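Local coordinates for protein mucin-like protocadherin (Homo sapiens, PDB 6OAE) that probably forms, as a longer protein whose first two extracellular cadherin repeats make up this chain, calcium-dependent adhesion complexes with CDHR2 between neighbouring microvilli, at residues A[116-122]-A[157-163]; A[94-100]-A[191-197]. All coordinates share one frame; numbering follows the deposited sequence.

Contact 1 of 2, residues A[116-122]-A[157-163]; sequences NSTVIPE and NRPALRL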
ATOM      1  N   ASN A 116      28.721 -17.469  -4.764  1.00 29.34           N
ATOM      2  CA  ASN A 116      27.470 -17.723  -3.988  1.00 32.25           C
ATOM      3  C   ASN A 116      27.333 -16.808  -2.770  1.00 31.33           C
ATOM      4  O   ASN A 116      26.329 -16.963  -2.063  1.00 33.93           O
ATOM      5  CB  ASN A 116      27.312 -19.178  -3.543  1.00 35.85           C
ATOM      6  CG  ASN A 116      26.588 -19.977  -4.580  1.00 39.30           C
ATOM      7  OD1 ASN A 116      25.488 -19.602  -4.983  1.00 41.82           O
ATOM      8  ND2 ASN A 116      27.207 -21.056  -5.021  1.00 43.95           N
ATOM      9  N   SER A 117      28.261 -15.881  -2.549  1.00 28.88           N
ATOM     10  CA  SER A 117      28.202 -14.900  -1.444  1.00 27.84           C
ATOM     11  C   SER A 117      27.067 -13.922  -1.738  1.00 25.16           C
ATOM     12  O   SER A 117      26.929 -13.521  -2.919  1.00 22.10           O
ATOM     13  CB  SER A 117      29.493 -14.117  -1.292  1.00 27.57           C
ATOM     14  OG  SER A 117      30.578 -14.946  -0.904  1.00 33.64           O
ATOM     15  N   THR A 118      26.332 -13.511  -0.710  1.00 24.29           N
ATOM     16  CA  THR A 118      25.476 -12.305  -0.795  1.00 24.03           C
ATOM     17  C   THR A 118      26.424 -11.110  -0.809  1.00 22.74           C
ATOM     18  O   THR A 118      27.265 -11.035   0.105  1.00 21.65           O
ATOM     19  CB  THR A 118      24.462 -12.219   0.356  1.00 25.06           C
ATOM     20  OG1 THR A 118      23.554 -13.296   0.196  1.00 26.34           O
ATOM     21  CG2 THR A 118      23.697 -10.920   0.350  1.00 25.87           C
ATOM     22  N   VAL A 119      26.320 -10.219  -1.797  1.00 20.59           N
ATOM     23  CA  VAL A 119      27.186  -9.007  -1.898  1.00 21.40           C
ATOM     24  C   VAL A 119      26.378  -7.757  -1.526  1.00 20.61           C
ATOM     25  O   VAL A 119      26.988  -6.777  -1.049  1.00 20.49           O
ATOM     26  CB  VAL A 119      27.820  -8.929  -3.302  1.00 23.36           C
ATOM     27  CG1 VAL A 119      28.451  -7.588  -3.600  1.00 25.88           C
ATOM     28  CG2 VAL A 119      28.850 -10.044  -3.489  1.00 24.17           C
ATOM     29  N   ILE A 120      25.062  -7.749  -1.764  1.00 20.17           N
ATOM     30  CA  ILE A 120      24.167  -6.643  -1.307  1.00 20.77           C
ATOM     31  C   ILE A 120      22.989  -7.315  -0.613  1.00 21.14           C
ATOM     32  O   ILE A 120      22.276  -8.094  -1.237  1.00 19.83           O
ATOM     33  CB  ILE A 120      23.699  -5.716  -2.440  1.00 21.09           C
ATOM     34  CG1 ILE A 120      24.854  -5.255  -3.334  1.00 21.08           C
ATOM     35  CG2 ILE A 120      22.958  -4.530  -1.846  1.00 22.38           C
ATOM     36  CD1 ILE A 120      24.422  -4.432  -4.547  1.00 20.99           C
ATOM     37  N   PRO A 121      22.738  -7.037   0.679  1.00 21.71           N
ATOM     38  CA  PRO A 121      21.601  -7.627   1.361  1.00 23.06           C
ATOM     39  C   PRO A 121      20.316  -6.895   0.930  1.00 22.94           C
ATOM     40  O   PRO A 121      20.363  -5.752   0.443  1.00 21.94           O
ATOM     41  CB  PRO A 121      21.964  -7.418   2.835  1.00 23.11           C
ATOM     42  CG  PRO A 121      22.658  -6.078   2.812  1.00 22.92           C
ATOM     43  CD  PRO A 121      23.494  -6.118   1.551  1.00 23.27           C
ATOM     44  N   GLU A 122      19.200  -7.594   1.109  1.00 26.54           N
ATOM     45  CA  GLU A 122      17.811  -7.131   0.823  1.00 30.49           C
ATOM     46  C   GLU A 122      17.601  -5.698   1.363  1.00 30.50           C
ATOM     47  O   GLU A 122      16.990  -4.874   0.661  1.00 31.10           O
ATOM     48  CB  GLU A 122      16.854  -8.172   1.415  1.00 33.54           C
ATOM     49  CG  GLU A 122      15.542  -8.263   0.699  1.00 37.35           C
ATOM     50  CD  GLU A 122      14.558  -9.304   1.225  1.00 38.03           C
ATOM     51  OE1 GLU A 122      13.333  -9.049   1.132  1.00 43.74           O
ATOM     52  OE2 GLU A 122      15.001 -10.364   1.694  1.00 39.19           O
ATOM     53  N   ASN A 157      11.087 -11.826  -4.991  1.00 20.66           N
ATOM     54  CA  ASN A 157      10.554 -11.153  -3.772  1.00 22.06           C
ATOM     55  C   ASN A 157      11.626 -10.927  -2.684  1.00 24.65           C
ATOM     56  O   ASN A 157      11.285 -10.306  -1.699  1.00 24.00           O
ATOM     57  CB  ASN A 157       9.374 -11.920  -3.200  1.00 22.00           C
ATOM     58  CG  ASN A 157       8.318 -12.191  -4.251  1.00 21.78           C
ATOM     59  OD1 ASN A 157       7.956 -13.350  -4.463  1.00 21.89           O
ATOM     60  ND2 ASN A 157       7.834 -11.144  -4.917  1.00 20.27           N
ATOM     61  N   ARG A 158      12.857 -11.411  -2.893  0.50 25.30           N
ATOM     62  CA  ARG A 158      14.015 -11.254  -1.966  0.50 26.79           C
ATOM     63  C   ARG A 158      15.162 -10.615  -2.738  0.50 25.79           C
ATOM     64  O   ARG A 158      16.028 -11.327  -3.243  0.50 25.34           O
ATOM     65  CB  ARG A 158      14.466 -12.607  -1.408  0.50 28.87           C
ATOM     66  CG  ARG A 158      13.336 -13.540  -1.006  0.50 30.51           C
ATOM     67  CD  ARG A 158      12.748 -13.237   0.353  0.50 32.76           C
ATOM     68  NE  ARG A 158      13.690 -13.436   1.440  0.50 34.83           N
ATOM     69  CZ  ARG A 158      13.339 -13.788   2.671  0.50 35.12           C
ATOM     70  NH1 ARG A 158      12.066 -13.990   2.958  0.50 35.58           N
ATOM     71  NH2 ARG A 158      14.262 -13.944   3.602  0.50 35.58           N
ATOM     72  N   PRO A 159      15.203  -9.271  -2.877  1.00 24.77           N
ATOM     73  CA  PRO A 159      16.255  -8.611  -3.649  1.00 24.31           C
ATOM     74  C   PRO A 159      17.621  -8.491  -2.950  1.00 23.72           C
ATOM     75  O   PRO A 159      18.116  -7.391  -2.792  1.00 25.73           O
ATOM     76  CB  PRO A 159      15.610  -7.235  -3.909  1.00 25.10           C
ATOM     77  CG  PRO A 159      14.851  -6.962  -2.653  1.00 24.83           C
ATOM     78  CD  PRO A 159      14.212  -8.304  -2.366  1.00 25.85           C
ATOM     79  N   ALA A 160      18.211  -9.619  -2.572  1.00 21.63           N
ATOM     80  CA  ALA A 160      19.627  -9.696  -2.171  1.00 21.25           C
ATOM     81  C   ALA A 160      20.393  -9.978  -3.452  1.00 20.14           C
ATOM     82  O   ALA A 160      19.887 -10.789  -4.252  1.00 20.53           O
ATOM     83  CB  ALA A 160      19.856 -10.767  -1.142  1.00 21.17           C
ATOM     84  N   LEU A 161      21.537  -9.340  -3.646  1.00 20.02           N
ATOM     85  CA  LEU A 161      22.366  -9.555  -4.852  1.00 20.11           C
ATOM     86  C   LEU A 161      23.437 -10.586  -4.494  1.00 20.31           C
ATOM     87  O   LEU A 161      24.190 -10.368  -3.519  1.00 21.21           O
ATOM     88  CB  LEU A 161      22.974  -8.240  -5.339  1.00 20.36           C
ATOM     89  CG  LEU A 161      23.523  -8.295  -6.762  1.00 21.00           C
ATOM     90  CD1 LEU A 161      22.409  -8.488  -7.768  1.00 20.83           C
ATOM     91  CD2 LEU A 161      24.327  -7.049  -7.095  1.00 21.65           C
ATOM     92  N   ARG A 162      23.472 -11.671  -5.247  1.00 19.81           N
ATOM     93  CA  ARG A 162      24.389 -12.807  -5.051  1.00 19.75           C
ATOM     94  C   ARG A 162      25.465 -12.788  -6.140  1.00 18.98           C
ATOM     95  O   ARG A 162      25.129 -12.520  -7.306  1.00 18.74           O
ATOM     96  CB  ARG A 162      23.552 -14.088  -5.052  1.00 20.51           C
ATOM     97  CG  ARG A 162      24.367 -15.375  -5.054  1.00 21.11           C
ATOM     98  CD  ARG A 162      23.488 -16.615  -5.120  1.00 21.16           C
ATOM     99  NE  ARG A 162      22.707 -16.539  -6.341  1.00 21.33           N
ATOM    100  CZ  ARG A 162      21.447 -16.915  -6.479  1.00 21.97           C
ATOM    101  NH1 ARG A 162      20.781 -17.424  -5.463  1.00 22.53           N
ATOM    102  NH2 ARG A 162      20.843 -16.747  -7.638  1.00 21.99           N
ATOM    103  N   LEU A 163      26.719 -13.067  -5.778  1.00 19.26           N
ATOM    104  CA  LEU A 163      27.800 -13.326  -6.759  1.00 19.69           C
ATOM    105  C   LEU A 163      27.668 -14.777  -7.263  1.00 20.70           C
ATOM    106  O   LEU A 163      27.650 -15.714  -6.433  1.00 21.49           O
ATOM    107  CB  LEU A 163      29.167 -13.076  -6.118  1.00 19.25           C
ATOM    108  CG  LEU A 163      30.359 -13.314  -7.027  1.00 18.79           C
ATOM    109  CD1 LEU A 163      30.425 -12.289  -8.153  1.00 18.70           C
ATOM    110  CD2 LEU A 163      31.649 -13.289  -6.226  1.00 20.11           C
TER

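Contact 2 of 2, residues A[94-100]-A[191-197]; sequences NDNAPEF and PSHTATA. With CA (calcium ion), chain E; CA (calcium ion), chain C; CA (calcium ion), chain D.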
ATOM      1  N   ASN A  94      -4.767  -0.469  -4.903  1.00 25.94           N
ATOM      2  CA  ASN A  94      -3.336  -0.280  -5.251  1.00 26.01           C
ATOM      3  C   ASN A  94      -3.196   1.157  -5.759  1.00 25.21           C
ATOM      4  O   ASN A  94      -3.246   1.368  -6.990  1.00 23.73           O
ATOM      5  CB  ASN A  94      -2.858  -1.360  -6.240  1.00 26.95           C
ATOM      6  CG  ASN A  94      -1.396  -1.194  -6.594  1.00 27.04           C
ATOM      7  OD1 ASN A  94      -0.709  -0.403  -5.959  1.00 25.03           O
ATOM      8  ND2 ASN A  94      -0.924  -1.920  -7.602  1.00 27.91           N
ATOM      9  N   ASP A  95      -3.059   2.128  -4.850  1.00 24.55           N
ATOM     10  CA  ASP A  95      -3.072   3.576  -5.183  1.00 25.55           C
ATOM     11  C   ASP A  95      -1.718   4.242  -4.868  1.00 25.71           C
ATOM     12  O   ASP A  95      -1.625   5.484  -5.031  1.00 26.48           O
ATOM     13  CB  ASP A  95      -4.248   4.293  -4.493  1.00 24.54           C
ATOM     14  CG  ASP A  95      -4.254   4.298  -2.976  1.00 24.05           C
ATOM     15  OD1 ASP A  95      -3.644   3.398  -2.372  1.00 24.76           O
ATOM     16  OD2 ASP A  95      -4.906   5.222  -2.377  1.00 23.31           O
ATOM     17  N   ASN A  96      -0.708   3.465  -4.458  1.00 25.52           N
ATOM     18  CA  ASN A  96       0.652   3.947  -4.117  1.00 24.45           C
ATOM     19  C   ASN A  96       1.671   3.198  -4.977  1.00 25.31           C
ATOM     20  O   ASN A  96       1.481   1.989  -5.232  1.00 23.87           O
ATOM     21  CB  ASN A  96       0.941   3.794  -2.621  1.00 24.04           C
ATOM     22  CG  ASN A  96       0.096   4.740  -1.789  1.00 24.71           C
ATOM     23  OD1 ASN A  96       0.451   5.900  -1.610  1.00 26.52           O
ATOM     24  ND2 ASN A  96      -1.017   4.259  -1.280  1.00 23.57           N
ATOM     25  N   ALA A  97       2.704   3.908  -5.433  1.00 24.85           N
ATOM     26  CA  ALA A  97       3.801   3.334  -6.246  1.00 24.42           C
ATOM     27  C   ALA A  97       4.925   2.920  -5.300  1.00 25.38           C
ATOM     28  O   ALA A  97       5.145   3.556  -4.261  1.00 24.92           O
ATOM     29  CB  ALA A  97       4.269   4.322  -7.289  1.00 24.10           C
ATOM     30  N   PRO A  98       5.659   1.826  -5.596  1.00 24.81           N
ATOM     31  CA  PRO A  98       6.838   1.492  -4.808  1.00 25.47           C
ATOM     32  C   PRO A  98       7.902   2.547  -5.127  1.00 25.79           C
ATOM     33  O   PRO A  98       7.923   3.084  -6.220  1.00 25.56           O
ATOM     34  CB  PRO A  98       7.221   0.072  -5.262  1.00 25.84           C
ATOM     35  CG  PRO A  98       6.649  -0.027  -6.673  1.00 25.23           C
ATOM     36  CD  PRO A  98       5.413   0.857  -6.669  1.00 25.45           C
ATOM     37  N   GLU A  99       8.739   2.840  -4.139  1.00 28.19           N
ATOM     38  CA  GLU A  99       9.814   3.839  -4.259  1.00 28.98           C
ATOM     39  C   GLU A  99      11.090   3.246  -3.687  1.00 27.15           C
ATOM     40  O   GLU A  99      11.031   2.695  -2.578  1.00 27.29           O
ATOM     41  CB  GLU A  99       9.438   5.104  -3.493  1.00 31.95           C
ATOM     42  CG  GLU A  99       8.294   5.862  -4.118  1.00 36.15           C
ATOM     43  CD  GLU A  99       7.715   6.951  -3.229  1.00 37.91           C
ATOM     44  OE1 GLU A  99       8.405   7.362  -2.282  1.00 40.85           O
ATOM     45  OE2 GLU A  99       6.573   7.371  -3.493  1.00 46.60           O
ATOM     46  N   PHE A 100      12.180   3.344  -4.436  1.00 27.31           N
ATOM     47  CA  PHE A 100      13.535   3.033  -3.938  1.00 26.52           C
ATOM     48  C   PHE A 100      14.017   4.252  -3.171  1.00 29.09           C
ATOM     49  O   PHE A 100      13.688   5.368  -3.569  1.00 29.28           O
ATOM     50  CB  PHE A 100      14.501   2.758  -5.076  1.00 26.07           C
ATOM     51  CG  PHE A 100      14.292   1.455  -5.799  1.00 24.41           C
ATOM     52  CD1 PHE A 100      14.562   0.248  -5.163  1.00 23.51           C
ATOM     53  CD2 PHE A 100      13.869   1.442  -7.123  1.00 23.60           C
ATOM     54  CE1 PHE A 100      14.402  -0.952  -5.838  1.00 23.29           C
ATOM     55  CE2 PHE A 100      13.707   0.237  -7.796  1.00 22.77           C
ATOM     56  CZ  PHE A 100      13.980  -0.949  -7.155  1.00 23.29           C
ATOM     57  N   PRO A 191      -4.422  -1.835 -11.927  1.00 38.25           N
ATOM     58  CA  PRO A 191      -3.280  -0.932 -11.744  1.00 37.83           C
ATOM     59  C   PRO A 191      -1.978  -1.675 -11.388  1.00 36.03           C
ATOM     60  O   PRO A 191      -2.030  -2.696 -10.705  1.00 37.13           O
ATOM     61  CB  PRO A 191      -3.733  -0.075 -10.555  1.00 38.44           C
ATOM     62  CG  PRO A 191      -4.523  -1.048  -9.710  1.00 38.58           C
ATOM     63  CD  PRO A 191      -5.249  -1.915 -10.714  1.00 38.22           C
ATOM     64  N   SER A 192      -0.845  -1.162 -11.862  1.00 33.00           N
ATOM     65  CA  SER A 192       0.520  -1.654 -11.540  1.00 30.59           C
ATOM     66  C   SER A 192       1.488  -0.469 -11.575  1.00 29.19           C
ATOM     67  O   SER A 192       1.412   0.315 -12.504  1.00 31.59           O
ATOM     68  CB  SER A 192       0.958  -2.739 -12.472  1.00 30.17           C
ATOM     69  OG  SER A 192       2.252  -3.212 -12.117  1.00 29.54           O
ATOM     70  N   HIS A 193       2.368  -0.358 -10.596  1.00 26.62           N
ATOM     71  CA  HIS A 193       3.327   0.763 -10.505  1.00 25.44           C
ATOM     72  C   HIS A 193       4.732   0.194 -10.510  1.00 24.72           C
ATOM     73  O   HIS A 193       4.941  -0.823  -9.836  1.00 22.07           O
ATOM     74  CB  HIS A 193       3.085   1.583  -9.253  1.00 26.53           C
ATOM     75  CG  HIS A 193       1.665   1.994  -9.090  1.00 27.84           C
ATOM     76  ND1 HIS A 193       0.839   1.353  -8.207  1.00 27.22           N
ATOM     77  CD2 HIS A 193       0.929   2.957  -9.705  1.00 29.16           C
ATOM     78  CE1 HIS A 193      -0.362   1.912  -8.261  1.00 29.29           C
ATOM     79  NE2 HIS A 193      -0.332   2.900  -9.182  1.00 28.15           N
ATOM     80  N   THR A 194       5.638   0.859 -11.218  1.00 24.38           N
ATOM     81  CA  THR A 194       7.043   0.425 -11.377  1.00 25.22           C
ATOM     82  C   THR A 194       7.937   1.576 -10.930  1.00 25.88           C
ATOM     83  O   THR A 194       7.582   2.737 -11.201  1.00 26.94           O
ATOM     84  CB  THR A 194       7.341  -0.018 -12.815  1.00 27.27           C
ATOM     85  OG1 THR A 194       6.518  -1.148 -13.100  1.00 29.39           O
ATOM     86  CG2 THR A 194       8.780  -0.435 -13.034  1.00 28.81           C
ATOM     87  N   ALA A 195       9.040   1.245 -10.264  1.00 24.19           N
ATOM     88  CA  ALA A 195      10.144   2.156  -9.932  1.00 23.32           C
ATOM     89  C   ALA A 195      11.427   1.508 -10.465  1.00 24.47           C
ATOM     90  O   ALA A 195      11.474   0.253 -10.605  1.00 22.75           O
ATOM     91  CB  ALA A 195      10.192   2.405  -8.455  1.00 23.99           C
ATOM     92  N   THR A 196      12.410   2.340 -10.801  1.00 23.86           N
ATOM     93  CA  THR A 196      13.681   1.907 -11.412  1.00 24.76           C
ATOM     94  C   THR A 196      14.809   2.598 -10.654  1.00 24.21           C
ATOM     95  O   THR A 196      14.601   3.707 -10.144  1.00 24.57           O
ATOM     96  CB  THR A 196      13.727   2.197 -12.919  1.00 26.68           C
ATOM     97  OG1 THR A 196      13.946   3.588 -13.096  1.00 30.46           O
ATOM     98  CG2 THR A 196      12.476   1.817 -13.666  1.00 27.86           C
ATOM     99  N   ALA A 197      15.937   1.923 -10.545  1.00 23.33           N
ATOM    100  CA  ALA A 197      17.173   2.463  -9.954  1.00 22.96           C
ATOM    101  C   ALA A 197      18.339   1.805 -10.690  1.00 24.22           C
ATOM    102  O   ALA A 197      18.104   0.784 -11.364  1.00 22.50           O
ATOM    103  CB  ALA A 197      17.200   2.212  -8.480  1.00 22.89           C
TER
HETATM  104 CA    CA E 304       1.187  -0.178  -4.565  1.00 23.42          CA
HETATM  105 CA    CA C 302      -4.017   1.688  -0.889  1.00 21.83          CA
HETATM  106 CA    CA D 303      -4.850   5.558  -0.186  1.00 23.27          CA
HETATM  107  O   HOH W   1      -5.983   7.613  -0.724  1.00 21.40           O

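Contact 1 of 2, residues A[116-122]-A[157-163]
V119 and I120 both turn their N-H groups to the carbonyl oxygen of L161, and this doubled pairing is a classic beta bulge between antiparallel strands 118-120 and 158-163, part of the three-stranded sheet of a cadherin-type sandwich. L161 O is gripped twice: by V119 N at 2.7 Å, nearly along the C=O axis, and by I120 N at 3.3 Å, on a lone pair. Beyond the bulge I120 O takes a bond back from L161 N at 2.8 Å, and before it S117 O receives L163 N.

The tight side is aliphatic. I120 and L161 run alongside each other in the same direction, with CD1 of I120 3.7 Å from CD2 of L161; L161 packs on F151, L153 and L140, and I120 on I107. Branched side chains without polar ends suit this interior. V119 CG2 reaches CB of L163 more loosely, at 4.0 Å.

Polar chains occupy the looser solvent side. R162 has its guanidinium held by D164 and S152, while its CD merely brushes OD1 of N116. At the border of this side E122 makes a second tight spot: with CG anti to the backbone N (chi1 -152°), its extended chain crosses P159, whose compact, rigid ring suits a methylene chain lying against it, and sets its carboxylate beside the exposed R158. An alanine here lacks carboxylate and methylenes, and R158 would probably lose its charge partner and turn more freely, with the P159 ring less covered. In one of two conformers modelled for R158, OE2 of E122 sits 3.3 Å from NE but well out of the guanidinium plane: a pair of charges alone, doubtful in detail. CG of E122 presses on CD of P159 at 3.3 Å, a tight carbon-carbon contact.

Contact 2 of 2, residues A[94-100]-A[191-197]
N94 OD1 binds a calcium ion at 2.4 Å, with ND1 of H193 3.2 Å away, roughly at right angles to the metal bond. An asparagine suits the place because its neutral oxygen can bind the metal while its amide nitrogen turns elsewhere: ND2 makes a weak bond of 3.4 Å to P191 O. With CG anti to the backbone N (chi1 -179°), the amide is carried to the P191 and H193 side, its plane almost perpendicular (87°) to the H193 ring.

That ring is wedged against the loop. N94 O meets its edge near the ring plane, 3.2 Å from CE1, and A97 N lies over one face, toward the rim. ND1 has its main polar partner in D183, another ligand of the same calcium, which makes H193 a second-shell residue. N96 O completes this segment's share of that ion, while D95 spreads its two carboxylate oxygens over the other two.

Further along, the small A195 lets P98 O approach its CB to 3.3 Å. F100 turns its edge to A195 O, and CB of A197 makes an off-centre CH-pi contact, 4.2 Å from the ring centroid.

D92 to F100, reading DVNDNAPEF, matches the DxNDNxPxF linker motif of cadherins, which contributes ligands to the three calcium ions between successive extracellular repeats.

In the fold
Contact 1 lies within the second cadherin repeat, in the three-stranded sheet of 118-120, 158-163 and 151-155, whereas contact 2 joins the calcium-binding inter-repeat linker to strand 194-204 of that repeat's four-stranded sheet. Their centres are 21 Å apart and their nearest atoms about 7 Å, without touching. In sequence, both segments of 116-122/157-163 fall between the linker and 191-197. Segment 94-100 of contact 2 supplies calcium ligands directly, whereas contact 1 stands back from the metals: the side chain of N157 is about 13 Å from a calcium. Contact 1 packs its buried side chains on the four-stranded sheet, on which F100 of contact 2 also packs, at L179 and V181.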